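Local coordinates for probable molybdopterin-guanine dinucleotide biosynthesis protein A (Aquifex aeolicus, PDB 2E8B) that probably transfers a GMP moiety from GTP to the molybdenum cofactor Mo-molybdopterin, forming the guanine dinucleotide form of the cofactor and releasing diphosphate, at residues K96-F101 / V140-L145. Sequence-based numbering, arbitrary orientation.
Sequences KEENVF and VYSKKL
E98 and S142 meet through a short hydrogen bond. S142 OG donates to E98 OE2 over 2.7 Å and arrives nearly along the carboxylate C-O bond. The backbone N of K144 also donates to E98 OE2, on the syn side, at 3.2 Å; its N-H...O angle is 137°. E98 reaches both donors because CG is anti to its backbone N (chi1 179°) and the chain then bends at chi2 (56°). The side chains of E98 and K144 cross at about a right angle, with K144 CE 3.4 Å from E98 OE1. Water 1 bridges S142 OG and N99 OD1, on the face of the sheet that also carries F101 and V140.

Backbone bonds carry the pairing. K143 N donates to E98 O at 2.8 Å. V100 and Y141 form a hydrogen-bonded antiparallel pair, with V100 N to Y141 O at 3.0 Å and Y141 N to V100 O at 2.9 Å. N99 with S142 and F101 with V140 are the flanking non-hydrogen-bonded pairs.

Further in, V140 CG2 approaches the F101 ring obliquely, 3.5 Å from CD2. V140 CG1 lies against N99 CB. Helix 112-120 covers F101 and V140. K143 NZ is hydrogen-bonded to L92 O and A95 O, at the C-terminal end of helix 84-94.

Strand 140-142 thus joins antiparallel to strand 99-104, which runs parallel to strand 16-22 on its other side, within the mixed sheet of a GT-A-like nucleotidyltransferase domain.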
ATOM      1  N   LYS A  96       9.224 -11.236  -3.306  1.00 22.96           N
ATOM      2  CA  LYS A  96      10.420 -12.072  -3.371  1.00 24.81           C
ATOM      3  C   LYS A  96      10.979 -12.324  -1.972  1.00 24.53           C
ATOM      4  O   LYS A  96      11.913 -13.110  -1.801  1.00 26.82           O
ATOM      5  CB  LYS A  96      11.491 -11.405  -4.238  1.00 25.57           C
ATOM      6  CG  LYS A  96      11.007 -10.971  -5.615  1.00 30.27           C
ATOM      7  CD  LYS A  96      10.326 -12.103  -6.373  1.00 33.80           C
ATOM      8  CE  LYS A  96       9.816 -11.621  -7.726  1.00 34.90           C
ATOM      9  NZ  LYS A  96       8.908 -12.612  -8.367  1.00 36.15           N
ATOM     10  N   GLU A  97      10.414 -11.644  -0.979  1.00 23.21           N
ATOM     11  CA  GLU A  97      10.834 -11.810   0.409  1.00 23.23           C
ATOM     12  C   GLU A  97       9.603 -12.218   1.219  1.00 22.68           C
ATOM     13  O   GLU A  97       8.475 -12.050   0.758  1.00 21.56           O
ATOM     14  CB  GLU A  97      11.425 -10.509   0.959  1.00 23.99           C
ATOM     15  CG  GLU A  97      12.654 -10.004   0.207  1.00 28.35           C
ATOM     16  CD  GLU A  97      13.383  -8.901   0.956  1.00 30.81           C
ATOM     17  OE1 GLU A  97      12.725  -7.929   1.378  1.00 28.82           O
ATOM     18  OE2 GLU A  97      14.618  -9.001   1.119  1.00 32.36           O
ATOM     19  N   GLU A  98       9.820 -12.746   2.420  1.00 22.58           N
ATOM     20  CA  GLU A  98       8.721 -13.208   3.269  1.00 23.55           C
ATOM     21  C   GLU A  98       7.771 -12.120   3.763  1.00 21.47           C
ATOM     22  O   GLU A  98       6.577 -12.368   3.945  1.00 21.79           O
ATOM     23  CB  GLU A  98       9.277 -13.974   4.473  1.00 27.25           C
ATOM     24  CG  GLU A  98       8.206 -14.484   5.425  1.00 32.94           C
ATOM     25  CD  GLU A  98       7.182 -15.363   4.731  1.00 36.18           C
ATOM     26  OE1 GLU A  98       7.577 -16.397   4.154  1.00 38.81           O
ATOM     27  OE2 GLU A  98       5.981 -15.018   4.762  1.00 36.46           O
ATOM     28  N   ASN A  99       8.299 -10.926   3.994  1.00 18.79           N
ATOM     29  CA  ASN A  99       7.483  -9.813   4.461  1.00 17.18           C
ATOM     30  C   ASN A  99       7.740  -8.608   3.566  1.00 17.96           C
ATOM     31  O   ASN A  99       8.891  -8.261   3.300  1.00 17.49           O
ATOM     32  CB  ASN A  99       7.836  -9.474   5.911  1.00 18.08           C
ATOM     33  CG  ASN A  99       7.613 -10.640   6.848  1.00 21.50           C
ATOM     34  OD1 ASN A  99       6.494 -11.132   6.990  1.00 20.43           O
ATOM     35  ND2 ASN A  99       8.683 -11.095   7.495  1.00 23.04           N
ATOM     36  N   VAL A 100       6.670  -7.978   3.091  1.00 16.17           N
ATOM     37  CA  VAL A 100       6.815  -6.818   2.227  1.00 14.98           C
ATOM     38  C   VAL A 100       5.925  -5.681   2.698  1.00 14.81           C
ATOM     39  O   VAL A 100       4.904  -5.905   3.355  1.00 13.89           O
ATOM     40  CB  VAL A 100       6.460  -7.160   0.755  1.00 15.71           C
ATOM     41  CG1 VAL A 100       7.359  -8.288   0.250  1.00 16.14           C
ATOM     42  CG2 VAL A 100       4.993  -7.546   0.643  1.00 15.90           C
ATOM     43  N   PHE A 101       6.327  -4.453   2.385  1.00 13.23           N
ATOM     44  CA  PHE A 101       5.530  -3.306   2.778  1.00 12.88           C
ATOM     45  C   PHE A 101       4.490  -3.023   1.701  1.00 13.92           C
ATOM     46  O   PHE A 101       4.726  -3.258   0.510  1.00 14.63           O
ATOM     47  CB  PHE A 101       6.406  -2.067   2.984  1.00 12.92           C
ATOM     48  CG  PHE A 101       5.811  -1.078   3.941  1.00 12.38           C
ATOM     49  CD1 PHE A 101       4.907  -0.120   3.502  1.00 15.36           C
ATOM     50  CD2 PHE A 101       6.101  -1.152   5.301  1.00 14.39           C
ATOM     51  CE1 PHE A 101       4.292   0.750   4.403  1.00 14.25           C
ATOM     52  CE2 PHE A 101       5.491  -0.288   6.211  1.00 16.33           C
ATOM     53  CZ  PHE A 101       4.582   0.666   5.757  1.00 12.91           C
ATOM     54  N   VAL A 140       2.940  -3.861   6.842  1.00 12.94           N
ATOM     55  CA  VAL A 140       3.758  -4.966   6.383  1.00 13.26           C
ATOM     56  C   VAL A 140       2.892  -6.209   6.358  1.00 13.66           C
ATOM     57  O   VAL A 140       2.220  -6.525   7.343  1.00 14.08           O
ATOM     58  CB  VAL A 140       4.961  -5.201   7.319  1.00 12.34           C
ATOM     59  CG1 VAL A 140       5.805  -6.374   6.817  1.00 13.69           C
ATOM     60  CG2 VAL A 140       5.811  -3.939   7.380  1.00 13.68           C
ATOM     61  N   TYR A 141       2.908  -6.892   5.219  1.00 12.46           N
ATOM     62  CA  TYR A 141       2.141  -8.119   5.016  1.00 12.47           C
ATOM     63  C   TYR A 141       3.072  -9.282   4.730  1.00 14.58           C
ATOM     64  O   TYR A 141       4.087  -9.118   4.051  1.00 14.02           O
ATOM     65  CB  TYR A 141       1.187  -7.980   3.828  1.00 13.60           C
ATOM     66  CG  TYR A 141      -0.085  -7.227   4.129  1.00 13.98           C
ATOM     67  CD1 TYR A 141      -0.093  -5.834   4.241  1.00 13.83           C
ATOM     68  CD2 TYR A 141      -1.282  -7.913   4.316  1.00 11.63           C
ATOM     69  CE1 TYR A 141      -1.274  -5.140   4.535  1.00 13.30           C
ATOM     70  CE2 TYR A 141      -2.462  -7.234   4.612  1.00 13.69           C
ATOM     71  CZ  TYR A 141      -2.453  -5.856   4.720  1.00 12.81           C
ATOM     72  OH  TYR A 141      -3.624  -5.214   5.039  1.00 14.39           O
ATOM     73  N   SER A 142       2.706 -10.456   5.236  1.00 17.27           N
ATOM     74  CA  SER A 142       3.484 -11.674   5.038  1.00 18.63           C
ATOM     75  C   SER A 142       3.030 -12.433   3.797  1.00 18.90           C
ATOM     76  O   SER A 142       1.837 -12.578   3.542  1.00 19.95           O
ATOM     77  CB  SER A 142       3.350 -12.590   6.256  1.00 19.82           C
ATOM     78  OG  SER A 142       3.943 -13.852   6.004  1.00 22.95           O
ATOM     79  N   LYS A 143       3.992 -12.931   3.028  1.00 20.65           N
ATOM     80  CA  LYS A 143       3.677 -13.680   1.822  1.00 22.23           C
ATOM     81  C   LYS A 143       2.921 -14.959   2.184  1.00 21.02           C
ATOM     82  O   LYS A 143       2.189 -15.514   1.364  1.00 22.27           O
ATOM     83  CB  LYS A 143       4.966 -14.032   1.073  1.00 22.82           C
ATOM     84  CG  LYS A 143       4.741 -14.585  -0.318  1.00 23.01           C
ATOM     85  CD  LYS A 143       6.055 -14.952  -0.980  1.00 23.55           C
ATOM     86  CE  LYS A 143       5.822 -15.556  -2.355  1.00 22.49           C
ATOM     87  NZ  LYS A 143       5.221 -14.578  -3.302  1.00 21.51           N
ATOM     88  N   LYS A 144       3.099 -15.416   3.419  1.00 22.44           N
ATOM     89  CA  LYS A 144       2.443 -16.631   3.892  1.00 24.06           C
ATOM     90  C   LYS A 144       0.927 -16.500   3.900  1.00 22.58           C
ATOM     91  O   LYS A 144       0.212 -17.488   4.053  1.00 22.36           O
ATOM     92  CB  LYS A 144       2.945 -16.991   5.295  1.00 27.42           C
ATOM     93  CG  LYS A 144       4.411 -17.405   5.329  1.00 31.28           C
ATOM     94  CD  LYS A 144       4.872 -17.788   6.730  1.00 33.65           C
ATOM     95  CE  LYS A 144       6.335 -18.210   6.728  1.00 36.04           C
ATOM     96  NZ  LYS A 144       6.808 -18.646   8.071  1.00 38.93           N
ATOM     97  N   LEU A 145       0.441 -15.276   3.728  1.00 20.59           N
ATOM     98  CA  LEU A 145      -0.994 -15.015   3.710  1.00 21.50           C
ATOM     99  C   LEU A 145      -1.598 -15.254   2.327  1.00 22.19           C
ATOM    100  O   LEU A 145      -2.818 -15.274   2.168  1.00 21.96           O
ATOM    101  CB  LEU A 145      -1.254 -13.567   4.114  1.00 23.02           C
ATOM    102  CG  LEU A 145      -0.741 -13.142   5.484  1.00 24.31           C
ATOM    103  CD1 LEU A 145      -0.841 -11.641   5.597  1.00 25.73           C
ATOM    104  CD2 LEU A 145      -1.541 -13.827   6.577  1.00 27.37           C
TER
HETATM  105  O   HOH W   1       5.993 -13.661   7.725  1.00 23.46           O